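Local coordinates for protein 4-hydroxybutyrate CoA-transferase (Porphyromonas gingivalis, PDB 3D3U) that probably transfers coenzyme A between acyl-CoA thioesters and free carboxylates, such as acetate or 4-hydroxybutyrate, at residues 20-23 with 24-28; 36-39 with 40-44; 62-65 with 66-69; 70-73 with 74-78; 106-109 with 110-114. One frame throughout, in Å; residues are numbered along the deposited sequence.

All five contacts lie in the N-terminal half of the chain, around one parallel six-stranded sheet, and illustrate how local side-chain chemistry follows position in a fold. Contacts 1 and 4 are turns that deliver the chain into strands 27-30 and 76-79; both have a backbone carbonyl closing the bend and an apolar pair beside it. Contact 2, the first turn of helix 38-46, touches contacts 1, 3 and 4. Contact 3 is the most buried, an irregular loop that brings a carboxylate and an imidazole together without a bond between them. Contact 5 stands apart, with no touch to the others, and mixes hydrophobic packing with a water bridge beside a short, weakly bonded helix, partly exposed.

Contact 1. Residues 20-23 with 24-28; sequences DSLK and PGTKV
Pro-24 follows Lys-23 at the first corner of a type II beta turn, its CD lying 3.8 Å from Lys-23 CB. The lysine chain sets off with CG anti to its carbonyl carbon (chi1 -67°), bends at chi2 and leads away from the turn. Gly-25 takes the second corner with positive phi, as this turn type requires, and has no side chain to place. Thr-26 then closes the bend: its N donates to Lys-23 O at 2.9 Å, although the position of that oxygen is less sure in the model. The threonine methyl CG2, as modelled, faces Lys-23 CB at 3.9 Å. This is an alpha-to-beta connection of the parallel sheet, in which Leu-22 is the first residue to leave the conformation of helix 14-21 and Lys-27 opens strand 27-30. Lys-27 points away from the preceding segment, and its side chain touches Phe-115 and Pro-116. Val-28, next along the strand, points back, and its CG1 meets Leu-22 CD2 at 4.1 Å with the two side chains at about a right angle. Both also touch Val-119 of the neighbouring strand 119-125, while Leu-22 reaches Met-44 of helix 38-46 as well.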
loop_
_atom_site.group_PDB
_atom_site.type_symbol
_atom_site.label_atom_id
_atom_site.label_comp_id
_atom_site.label_asym_id
_atom_site.label_seq_id
_atom_site.Cartn_x
_atom_site.Cartn_y
_atom_site.Cartn_z
ATOM N N ASP A 20 1.179 0.161 -31.571
ATOM C CA ASP A 20 -0.189 -0.213 -32.016
ATOM C C ASP A 20 -1.209 0.147 -30.980
ATOM O O ASP A 20 -2.338 0.425 -31.278
ATOM C CB ASP A 20 -0.329 -1.706 -32.411
ATOM C CG ASP A 20 0.524 -2.055 -33.712
ATOM O OD1 ASP A 20 0.109 -1.531 -34.817
ATOM O OD2 ASP A 20 1.647 -2.740 -33.743
ATOM N N SER A 21 -0.815 0.173 -29.735
ATOM C CA SER A 21 -1.814 0.411 -28.748
ATOM C C SER A 21 -1.890 1.891 -28.414
ATOM O O SER A 21 -2.817 2.260 -27.749
ATOM C CB SER A 21 -1.472 -0.342 -27.485
ATOM O OG SER A 21 -0.408 0.353 -26.819
ATOM N N LEU A 22 -0.962 2.742 -28.846
ATOM C CA LEU A 22 -1.009 4.073 -28.304
ATOM C C LEU A 22 -1.379 5.102 -29.275
ATOM O O LEU A 22 -0.547 5.969 -29.657
ATOM C CB LEU A 22 0.306 4.461 -27.677
ATOM C CG LEU A 22 0.603 3.722 -26.374
ATOM C CD1 LEU A 22 1.599 4.424 -25.533
ATOM C CD2 LEU A 22 -0.695 3.561 -25.590
ATOM N N LYS A 23 -2.638 5.055 -29.676
ATOM C CA LYS A 23 -3.142 6.020 -30.652
ATOM C C LYS A 23 -3.015 7.465 -30.076
ATOM O O LYS A 23 -3.133 7.666 -28.864
ATOM C CB LYS A 23 -4.593 5.629 -31.100
ATOM C CG LYS A 23 -4.627 4.335 -31.888
ATOM C CD LYS A 23 -3.280 4.301 -32.722
ATOM C CE LYS A 23 -3.004 3.002 -33.654
ATOM N NZ LYS A 23 -4.282 2.441 -34.347
ATOM N N PRO A 24 -2.751 8.462 -30.936
ATOM C CA PRO A 24 -2.837 9.871 -30.527
ATOM C C PRO A 24 -4.041 10.179 -29.590
ATOM O O PRO A 24 -5.129 9.625 -29.697
ATOM C CB PRO A 24 -2.985 10.603 -31.856
ATOM C CG PRO A 24 -2.462 9.748 -32.873
ATOM C CD PRO A 24 -2.322 8.351 -32.347
ATOM N N GLY A 25 -3.814 11.071 -28.643
ATOM C CA GLY A 25 -4.810 11.321 -27.640
ATOM C C GLY A 25 -5.215 10.175 -26.714
ATOM O O GLY A 25 -6.138 10.371 -25.986
ATOM N N THR A 26 -4.599 8.992 -26.697
ATOM C CA THR A 26 -5.068 7.937 -25.730
ATOM C C THR A 26 -4.661 8.257 -24.294
ATOM O O THR A 26 -3.659 8.893 -24.112
ATOM C CB THR A 26 -4.562 6.540 -26.115
ATOM O OG1 THR A 26 -3.338 6.733 -26.782
ATOM C CG2 THR A 26 -5.416 5.906 -27.280
ATOM N N LYS A 27 -5.437 7.848 -23.290
ATOM C CA LYS A 27 -5.000 7.822 -21.912
ATOM C C LYS A 27 -4.674 6.422 -21.432
ATOM O O LYS A 27 -5.403 5.493 -21.729
ATOM C CB LYS A 27 -6.155 8.254 -21.077
ATOM C CG LYS A 27 -6.716 9.509 -21.593
ATOM C CD LYS A 27 -8.217 9.553 -21.444
ATOM C CE LYS A 27 -8.660 10.955 -20.965
ATOM N NZ LYS A 27 -8.081 12.085 -21.759
ATOM N N VAL A 28 -3.642 6.253 -20.612
ATOM C CA VAL A 28 -3.185 4.933 -20.287
ATOM C C VAL A 28 -3.019 4.925 -18.837
ATOM O O VAL A 28 -2.814 6.003 -18.278
ATOM C CB VAL A 28 -1.847 4.634 -21.041
ATOM C CG1 VAL A 28 -1.619 5.646 -22.127
ATOM C CG2 VAL A 28 -0.673 4.530 -20.186
#

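Contact 2. Residues 36-39 with 40-44; sequences APVR and FSQAM
Val-38 offers one branch to each of two flat groups: CG1 sits over one face of the Arg-39 guanidinium, toward its rim, and CG2 meets the amide oxygen OE1 of Gln-42 at 3.6 Å. The guanidinium is also held through its nitrogens, NE in a salt bridge with Glu-155 and NH2 in another with Glu-182. Val-38, Arg-39 and Gln-42 belong to the start of helix 38-46, the helix of the beta-alpha-beta unit that joins strands 27-30 and 54-57. Val-38 and Gln-42 run side by side and point the same way. CG2 reaches the glutamine because it stands opposite the valine's backbone N across the CA-CB bond. On the buried flank, CB of Pro-37 packs against CB of Phe-40 at 4.3 Å, and the phenylalanine side chain leads on to Val-18, Phe-30 and Val-121. Pro-37 occupies the N-cap position and is the centre of an inverse gamma turn. Regular spacing follows at once: Gln-42 N donates to Val-38 O at 2.7 Å, nearly in line with the carbonyl bond, and Ala-43 N to Arg-39 O. The opening bond of the series runs from Ser-41 N to Pro-37 O, 3.0 Å long and in the carbonyl plane.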
loop_
_atom_site.group_PDB
_atom_site.type_symbol
_atom_site.label_atom_id
_atom_site.label_comp_id
_atom_site.label_asym_id
_atom_site.label_seq_id
_atom_site.Cartn_x
_atom_site.Cartn_y
_atom_site.Cartn_z
ATOM N N ALA A 36 5.232 -2.220 -11.763
ATOM C CA ALA A 36 5.260 -1.100 -12.709
ATOM C C ALA A 36 5.958 -1.563 -14.016
ATOM O O ALA A 36 6.981 -2.252 -13.941
ATOM C CB ALA A 36 6.037 0.033 -12.073
ATOM N N PRO A 37 5.403 -1.261 -15.191
ATOM C CA PRO A 37 5.840 -1.878 -16.396
ATOM C C PRO A 37 6.829 -0.964 -17.106
ATOM O O PRO A 37 6.570 -0.252 -18.089
ATOM C CB PRO A 37 4.532 -2.072 -17.165
ATOM C CG PRO A 37 3.575 -1.202 -16.521
ATOM C CD PRO A 37 4.248 -0.386 -15.453
ATOM N N VAL A 38 8.018 -1.056 -16.577
ATOM C CA VAL A 38 9.101 -0.234 -16.962
ATOM C C VAL A 38 9.537 -0.568 -18.384
ATOM O O VAL A 38 9.950 0.348 -19.101
ATOM C CB VAL A 38 10.192 -0.336 -15.885
ATOM C CG1 VAL A 38 10.248 -1.743 -15.368
ATOM C CG2 VAL A 38 11.542 0.113 -16.426
ATOM N N ARG A 39 9.428 -1.822 -18.839
ATOM C CA ARG A 39 9.792 -2.139 -20.286
ATOM C C ARG A 39 9.016 -1.367 -21.296
ATOM O O ARG A 39 9.540 -0.848 -22.282
ATOM C CB ARG A 39 9.577 -3.590 -20.598
ATOM C CG ARG A 39 10.889 -4.316 -20.508
ATOM C CD ARG A 39 11.403 -4.483 -19.135
ATOM N NE ARG A 39 10.363 -4.741 -18.127
ATOM C CZ ARG A 39 10.701 -4.881 -16.847
ATOM N NH1 ARG A 39 9.786 -5.078 -15.903
ATOM N NH2 ARG A 39 11.998 -4.790 -16.511
ATOM N N PHE A 40 7.731 -1.326 -21.017
ATOM C CA PHE A 40 6.838 -0.502 -21.705
ATOM C C PHE A 40 7.172 0.961 -21.531
ATOM O O PHE A 40 7.102 1.703 -22.524
ATOM C CB PHE A 40 5.467 -0.721 -21.182
ATOM C CG PHE A 40 4.384 -0.296 -22.144
ATOM C CD1 PHE A 40 3.885 0.989 -22.142
ATOM C CD2 PHE A 40 3.883 -1.171 -23.062
ATOM C CE1 PHE A 40 2.869 1.377 -22.997
ATOM C CE2 PHE A 40 2.916 -0.767 -23.909
ATOM C CZ PHE A 40 2.382 0.543 -23.849
ATOM N N SER A 41 7.546 1.442 -20.340
ATOM C CA SER A 41 7.984 2.868 -20.237
ATOM C C SER A 41 9.218 3.156 -21.138
ATOM O O SER A 41 9.296 4.141 -21.927
ATOM C CB SER A 41 8.232 3.256 -18.782
ATOM O OG SER A 41 8.760 4.580 -18.645
ATOM N N GLN A 42 10.149 2.194 -21.061
ATOM C CA GLN A 42 11.432 2.158 -21.861
ATOM C C GLN A 42 10.944 2.243 -23.317
ATOM O O GLN A 42 11.345 3.165 -24.019
ATOM C CB GLN A 42 12.288 0.868 -21.517
ATOM C CG GLN A 42 13.814 0.987 -21.312
ATOM C CD GLN A 42 14.189 0.998 -19.761
ATOM O OE1 GLN A 42 13.955 -0.045 -19.054
ATOM N NE2 GLN A 42 14.769 2.173 -19.233
ATOM N N ALA A 43 10.020 1.370 -23.757
ATOM C CA ALA A 43 9.596 1.470 -25.190
ATOM C C ALA A 43 8.898 2.762 -25.596
ATOM O O ALA A 43 8.975 3.154 -26.719
ATOM C CB ALA A 43 8.804 0.214 -25.704
ATOM N N MET A 44 8.209 3.399 -24.666
ATOM C CA MET A 44 7.602 4.690 -24.966
ATOM C C MET A 44 8.681 5.742 -25.151
ATOM O O MET A 44 8.558 6.610 -25.989
ATOM C CB MET A 44 6.638 5.106 -23.825
ATOM C CG MET A 44 5.261 4.341 -23.800
ATOM S SD MET A 44 4.347 4.843 -22.339
ATOM C CE MET A 44 3.481 6.276 -22.825
#

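Contact 3. Residues 62-65 with 66-69; sequences FGDA and PHLA
His-67 swings its CG to the side of its own backbone N, anti to the carbonyl carbon (chi1 -48°), and this rotation brings the end of the imidazole nearer to Asp-64. The aspartate, with an intermediate chi1, places its carboxylate beside NE2 of the ring. NE2 of His-67 comes to 3.9 Å from Asp-64 CG, nearly the same distance from both carboxylate oxygens, and the two side chains cross obliquely with their planes 67° apart. The groups are therefore neighbours without a hydrogen bond between them. Ala-65 and Pro-66 carry the chain from one to the other, and Ala-65 O lies over one face of the His-67 ring, displaced toward the rim, 4.0 Å from CG. This is an irregular loop between strands 54-57 and 76-79 of the parallel sheet, with no regular helix or strand in either segment. Its surroundings are contributed largely by helix 38-46. Asp-64 touches Val-38 and Ser-41, His-67 touches Ser-41, and Pro-66 packs on Tyr-45, while Pro-66 O takes a weak hydrogen bond from Ser-41 OG. Phe-30 meets the histidine ring with the planes inclined at about 60°. Asp-64 and His-67 are both buried, so their electrostatic influence on one another should be little screened by solvent. A negative carboxylate at this distance would probably favour a protonated imidazole, acting through space and not through a shared hydrogen.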
loop_
_atom_site.group_PDB
_atom_site.type_symbol
_atom_site.label_atom_id
_atom_site.label_comp_id
_atom_site.label_asym_id
_atom_site.label_seq_id
_atom_site.Cartn_x
_atom_site.Cartn_y
_atom_site.Cartn_z
ATOM N N PHE A 62 8.268 1.917 -9.208
ATOM C CA PHE A 62 9.676 1.608 -9.011
ATOM C C PHE A 62 10.505 1.329 -10.325
ATOM O O PHE A 62 10.284 0.272 -10.841
ATOM C CB PHE A 62 9.641 0.386 -8.143
ATOM C CG PHE A 62 8.970 0.595 -6.798
ATOM C CD1 PHE A 62 8.427 -0.487 -6.110
ATOM C CD2 PHE A 62 8.958 1.823 -6.180
ATOM C CE1 PHE A 62 7.826 -0.346 -4.821
ATOM C CE2 PHE A 62 8.354 1.991 -4.907
ATOM C CZ PHE A 62 7.799 0.892 -4.224
ATOM N N GLY A 63 11.357 2.275 -10.888
ATOM C CA GLY A 63 12.398 2.104 -12.065
ATOM C C GLY A 63 12.184 2.771 -13.469
ATOM O O GLY A 63 13.094 3.052 -14.369
ATOM N N ASP A 64 10.876 2.844 -13.707
ATOM C CA ASP A 64 10.134 3.638 -14.677
ATOM C C ASP A 64 10.802 4.969 -14.966
ATOM O O ASP A 64 10.279 6.027 -14.574
ATOM C CB ASP A 64 8.841 4.010 -13.879
ATOM C CG ASP A 64 7.714 3.345 -14.367
ATOM O OD1 ASP A 64 6.609 3.456 -13.742
ATOM O OD2 ASP A 64 7.927 2.697 -15.426
ATOM N N ALA A 65 11.937 5.013 -15.579
ATOM C CA ALA A 65 12.294 6.423 -15.793
ATOM C C ALA A 65 11.395 7.075 -16.867
ATOM O O ALA A 65 10.402 7.702 -16.598
ATOM C CB ALA A 65 13.959 6.710 -15.997
ATOM N N PRO A 66 11.726 6.835 -18.097
ATOM C CA PRO A 66 11.230 7.646 -19.228
ATOM C C PRO A 66 9.725 8.101 -19.237
ATOM O O PRO A 66 8.911 7.458 -19.861
ATOM C CB PRO A 66 11.455 6.670 -20.353
ATOM C CG PRO A 66 11.757 5.165 -19.499
ATOM C CD PRO A 66 12.559 5.693 -18.511
ATOM N N HIS A 67 9.294 9.135 -18.529
ATOM C CA HIS A 67 7.976 9.727 -18.927
ATOM C C HIS A 67 8.019 11.137 -18.528
ATOM O O HIS A 67 7.251 12.016 -19.139
ATOM C CB HIS A 67 6.781 9.383 -18.054
ATOM C CG HIS A 67 6.620 7.949 -17.727
ATOM N ND1 HIS A 67 6.692 6.957 -18.681
ATOM C CD2 HIS A 67 6.305 7.357 -16.549
ATOM C CE1 HIS A 67 6.495 5.800 -18.081
ATOM N NE2 HIS A 67 6.287 6.017 -16.787
ATOM N N LEU A 68 8.728 11.318 -17.371
ATOM C CA LEU A 68 8.999 12.682 -16.850
ATOM C C LEU A 68 10.342 13.052 -17.405
ATOM O O LEU A 68 10.887 14.089 -17.004
ATOM C CB LEU A 68 8.879 12.888 -15.295
ATOM C CG LEU A 68 8.442 14.255 -14.580
ATOM C CD1 LEU A 68 7.772 15.452 -15.455
ATOM C CD2 LEU A 68 7.624 14.051 -13.236
ATOM N N ALA A 69 10.857 12.250 -18.347
ATOM C CA ALA A 69 12.039 12.688 -19.025
ATOM C C ALA A 69 11.449 13.875 -19.708
ATOM O O ALA A 69 10.369 13.761 -20.245
ATOM C CB ALA A 69 12.465 11.681 -20.020
#

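Contact 4. Residues 70-73 with 74-78; sequences PEMR and SHVHP
Met-72 O is gripped by two consecutive backbone amides, His-75 N at 2.5 Å and Val-76 N at 2.9 Å, the first very short as modelled and the second with an N-H...O angle of 150°. One carbonyl thus ties off the bend by which a short 3-10 segment, residues 70-72, gives way to a strand. Just before it, Arg-73 N donates to Pro-70 O, the spacing expected of a 3-10 turn. Ser-74 takes positive phi at the corner, and its OG makes a weak bond to Arg-73 O. The same hydroxyl lies over the centre of one face of the His-75 ring. At the ring's edge, in its plane, Glu-71 O approaches CD2 at 3.2 Å, while ND1 is hydrogen-bonded to Leu-51 O. On the buried side Met-72 and Val-76 lie side by side, pointing the same way, and the methionine chain, bent at chi2 (-41°) and at chi3, brings CE onto Val-76 CG1. His-77, in the strand, returns its ring to Arg-73: CE1 meets the arginine CA at 3.7 Å, edge on. Strand 76-79, which starts here, is one of the two outermost strands of the parallel sheet within this chain. It pairs with strand 54-57 through backbone bonds of His-75 and His-77 to Ile-54 and of His-77 to Val-56, and Val-76 faces inward on to Ile-54, Val-56 and Met-44 of helix 38-46.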
loop_
_atom_site.group_PDB
_atom_site.type_symbol
_atom_site.label_atom_id
_atom_site.label_comp_id
_atom_site.label_asym_id
_atom_site.label_seq_id
_atom_site.Cartn_x
_atom_site.Cartn_y
_atom_site.Cartn_z
ATOM N N PRO A 70 12.071 15.037 -19.571
ATOM C CA PRO A 70 11.633 16.248 -20.250
ATOM C C PRO A 70 11.318 16.083 -21.729
ATOM O O PRO A 70 10.414 16.765 -22.223
ATOM C CB PRO A 70 12.818 17.224 -20.065
ATOM C CG PRO A 70 13.577 16.769 -18.963
ATOM C CD PRO A 70 13.195 15.308 -18.667
ATOM N N GLU A 71 12.029 15.200 -22.444
ATOM C CA GLU A 71 11.831 15.024 -23.921
ATOM C C GLU A 71 10.513 14.343 -24.251
ATOM O O GLU A 71 10.023 14.385 -25.377
ATOM C CB GLU A 71 13.054 14.423 -24.594
ATOM C CG GLU A 71 13.762 13.312 -23.873
ATOM C CD GLU A 71 14.694 13.682 -22.696
ATOM O OE1 GLU A 71 15.871 13.713 -22.880
ATOM O OE2 GLU A 71 14.339 13.836 -21.525
ATOM N N MET A 72 9.883 13.748 -23.243
ATOM C CA MET A 72 8.494 13.302 -23.367
ATOM C C MET A 72 7.508 14.430 -23.550
ATOM O O MET A 72 6.375 14.178 -23.965
ATOM C CB MET A 72 8.081 12.556 -22.151
ATOM C CG MET A 72 8.964 11.357 -21.935
ATOM S SD MET A 72 9.319 10.528 -23.460
ATOM C CE MET A 72 7.925 9.479 -23.888
ATOM N N ARG A 73 7.934 15.656 -23.227
ATOM C CA ARG A 73 7.072 16.830 -23.395
ATOM C C ARG A 73 6.420 16.857 -24.776
ATOM O O ARG A 73 7.086 16.861 -25.799
ATOM C CB ARG A 73 7.780 18.164 -23.083
ATOM C CG ARG A 73 6.967 19.358 -23.488
ATOM C CD ARG A 73 7.531 20.657 -23.006
ATOM N NE ARG A 73 6.855 21.125 -21.793
ATOM C CZ ARG A 73 7.326 20.935 -20.579
ATOM N NH1 ARG A 73 8.463 20.262 -20.438
ATOM N NH2 ARG A 73 6.669 21.381 -19.507
ATOM N N SER A 74 5.095 16.903 -24.747
ATOM C CA SER A 74 4.207 16.863 -25.899
ATOM C C SER A 74 4.044 15.458 -26.367
ATOM O O SER A 74 3.225 15.237 -27.252
ATOM C CB SER A 74 4.663 17.670 -27.065
ATOM O OG SER A 74 5.275 16.860 -27.989
ATOM N N HIS A 75 4.778 14.485 -25.817
ATOM C CA HIS A 75 4.448 13.101 -26.184
ATOM C C HIS A 75 3.624 12.392 -25.191
ATOM O O HIS A 75 2.622 11.843 -25.534
ATOM C CB HIS A 75 5.696 12.316 -26.591
ATOM C CG HIS A 75 6.523 13.031 -27.625
ATOM N ND1 HIS A 75 6.154 13.090 -28.951
ATOM C CD2 HIS A 75 7.677 13.734 -27.510
ATOM C CE1 HIS A 75 7.065 13.785 -29.606
ATOM N NE2 HIS A 75 8.006 14.168 -28.757
ATOM N N VAL A 76 4.049 12.394 -23.943
ATOM C CA VAL A 76 3.197 11.862 -22.883
ATOM C C VAL A 76 3.392 12.563 -21.584
ATOM O O VAL A 76 4.519 12.684 -21.105
ATOM C CB VAL A 76 3.342 10.366 -22.649
ATOM C CG1 VAL A 76 4.605 9.870 -23.155
ATOM C CG2 VAL A 76 3.199 10.079 -21.168
ATOM N N HIS A 77 2.271 13.002 -21.024
ATOM C CA HIS A 77 2.255 13.676 -19.742
ATOM C C HIS A 77 1.616 12.843 -18.691
ATOM O O HIS A 77 0.675 12.116 -19.021
ATOM C CB HIS A 77 1.472 14.959 -19.842
ATOM C CG HIS A 77 2.083 15.938 -20.789
ATOM N ND1 HIS A 77 3.377 15.794 -21.275
ATOM C CD2 HIS A 77 1.586 17.068 -21.344
ATOM C CE1 HIS A 77 3.638 16.787 -22.101
ATOM N NE2 HIS A 77 2.580 17.584 -22.136
ATOM N N PRO A 78 2.074 12.949 -17.430
ATOM C CA PRO A 78 1.370 12.288 -16.292
ATOM C C PRO A 78 0.142 13.083 -15.781
ATOM O O PRO A 78 0.147 14.322 -15.835
ATOM C CB PRO A 78 2.447 12.247 -15.227
ATOM C CG PRO A 78 3.252 13.562 -15.513
ATOM C CD PRO A 78 3.250 13.723 -16.975
#

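Contact 5. Residues 106-109 with 110-114; sequences VPEL and FRQGF
Phe-114 reaches back over Leu-109 from its first side-chain carbon onward. Its CB lies 3.7 Å from Leu-109 CD1 and close to Leu-109 O; CG stays near the same methyl at 4.1 Å; CD1 then passes to Glu-108 O at 3.7 Å, the carbonyl oxygen lying at the ring's edge, close to its plane. Leucine and phenylalanine side chains cross at about a right angle, with Leu-109 CA also at the ring edge. The packing follows a short, weakly bonded helix that begins at about Val-106, before the chain heads for strand 119-125, an inner strand of the parallel sheet. Pro-107 O accepts Arg-111 N at 3.2 Å in the carbonyl plane, and more weakly Phe-110 N. Past that point Gly-113, with positive phi, sends its N to Phe-110 O. Phe-110 turns into the interior, one face of its ring beneath Val-106 O and its side chain touching Ala-145, Cys-148 and Phe-57. On the outer side water 1 donates to Glu-108 OE2 at 2.8 Å and to Arg-111 O, bridging side chain to backbone, while the arginine's own guanidinium forms a salt bridge with Asp-293 of helix 292-295.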
loop_
_atom_site.group_PDB
_atom_site.type_symbol
_atom_site.label_atom_id
_atom_site.label_comp_id
_atom_site.label_asym_id
_atom_site.label_seq_id
_atom_site.Cartn_x
_atom_site.Cartn_y
_atom_site.Cartn_z
ATOM N N VAL A 106 -9.809 5.015 -5.575
ATOM C CA VAL A 106 -9.092 5.044 -6.845
ATOM C C VAL A 106 -9.757 4.120 -7.883
ATOM O O VAL A 106 -10.266 4.556 -8.943
ATOM C CB VAL A 106 -7.550 4.741 -6.694
ATOM C CG1 VAL A 106 -6.683 5.317 -7.877
ATOM C CG2 VAL A 106 -7.009 5.261 -5.302
ATOM N N PRO A 107 -9.867 2.862 -7.586
ATOM C CA PRO A 107 -10.600 2.021 -8.469
ATOM C C PRO A 107 -11.864 2.641 -9.046
ATOM O O PRO A 107 -12.004 2.617 -10.210
ATOM C CB PRO A 107 -10.894 0.880 -7.584
ATOM C CG PRO A 107 -9.611 0.757 -6.854
ATOM C CD PRO A 107 -9.378 2.141 -6.406
ATOM N N GLU A 108 -12.743 3.228 -8.255
ATOM C CA GLU A 108 -13.898 4.004 -8.816
ATOM C C GLU A 108 -13.586 5.094 -9.908
ATOM O O GLU A 108 -14.429 5.479 -10.695
ATOM C CB GLU A 108 -14.666 4.688 -7.683
ATOM C CG GLU A 108 -16.156 4.387 -7.663
ATOM C CD GLU A 108 -16.492 2.923 -7.374
ATOM O OE1 GLU A 108 -15.544 2.243 -6.908
ATOM O OE2 GLU A 108 -17.684 2.487 -7.620
ATOM N N LEU A 109 -12.376 5.615 -9.952
ATOM C CA LEU A 109 -12.078 6.541 -11.016
ATOM C C LEU A 109 -12.244 5.886 -12.390
ATOM O O LEU A 109 -12.787 6.474 -13.338
ATOM C CB LEU A 109 -10.633 7.055 -10.851
ATOM C CG LEU A 109 -10.344 8.483 -10.292
ATOM C CD1 LEU A 109 -11.427 9.101 -9.317
ATOM C CD2 LEU A 109 -9.070 8.250 -9.660
ATOM N N PHE A 110 -11.767 4.662 -12.510
ATOM C CA PHE A 110 -12.067 3.845 -13.678
ATOM C C PHE A 110 -13.543 3.336 -13.766
ATOM O O PHE A 110 -14.179 3.472 -14.785
ATOM C CB PHE A 110 -11.066 2.725 -13.743
ATOM C CG PHE A 110 -9.683 3.122 -13.242
ATOM C CD1 PHE A 110 -9.047 4.314 -13.705
ATOM C CD2 PHE A 110 -8.998 2.321 -12.347
ATOM C CE1 PHE A 110 -7.756 4.661 -13.232
ATOM C CE2 PHE A 110 -7.647 2.679 -11.879
ATOM C CZ PHE A 110 -7.073 3.837 -12.309
ATOM N N ARG A 111 -14.082 2.779 -12.694
ATOM C CA ARG A 111 -15.265 2.031 -12.752
ATOM C C ARG A 111 -16.338 3.027 -12.845
ATOM O O ARG A 111 -17.414 2.766 -12.444
ATOM C CB ARG A 111 -15.433 1.293 -11.458
ATOM C CG ARG A 111 -15.026 -0.074 -11.604
ATOM C CD ARG A 111 -15.395 -1.110 -10.457
ATOM N NE ARG A 111 -14.190 -1.967 -10.292
ATOM C CZ ARG A 111 -13.930 -2.942 -9.360
ATOM N NH1 ARG A 111 -14.902 -3.326 -8.508
ATOM N NH2 ARG A 111 -12.690 -3.541 -9.306
ATOM N N GLN A 112 -16.076 4.224 -13.302
ATOM C CA GLN A 112 -17.097 5.322 -13.204
ATOM C C GLN A 112 -16.702 6.387 -14.257
ATOM O O GLN A 112 -17.392 7.349 -14.499
ATOM C CB GLN A 112 -16.997 5.862 -11.793
ATOM C CG GLN A 112 -18.023 6.719 -11.309
ATOM C CD GLN A 112 -18.650 6.126 -10.032
ATOM O OE1 GLN A 112 -18.432 6.601 -8.885
ATOM N NE2 GLN A 112 -19.406 5.049 -10.228
ATOM N N GLY A 113 -15.543 6.170 -14.881
ATOM C CA GLY A 113 -15.179 7.015 -15.902
ATOM C C GLY A 113 -14.643 8.388 -15.489
ATOM O O GLY A 113 -14.319 9.196 -16.365
ATOM N N PHE A 114 -14.500 8.689 -14.198
ATOM C CA PHE A 114 -13.634 9.850 -13.833
ATOM C C PHE A 114 -12.312 9.918 -14.606
ATOM O O PHE A 114 -11.951 11.005 -15.070
ATOM C CB PHE A 114 -13.386 9.932 -12.368
ATOM C CG PHE A 114 -14.638 10.113 -11.574
ATOM C CD1 PHE A 114 -15.060 9.143 -10.677
ATOM C CD2 PHE A 114 -15.396 11.247 -11.701
ATOM C CE1 PHE A 114 -16.213 9.326 -9.909
ATOM C CE2 PHE A 114 -16.569 11.405 -10.947
ATOM C CZ PHE A 114 -16.963 10.461 -10.044
HETATM O O HOH W 1 -19.131 2.306 -10.017
#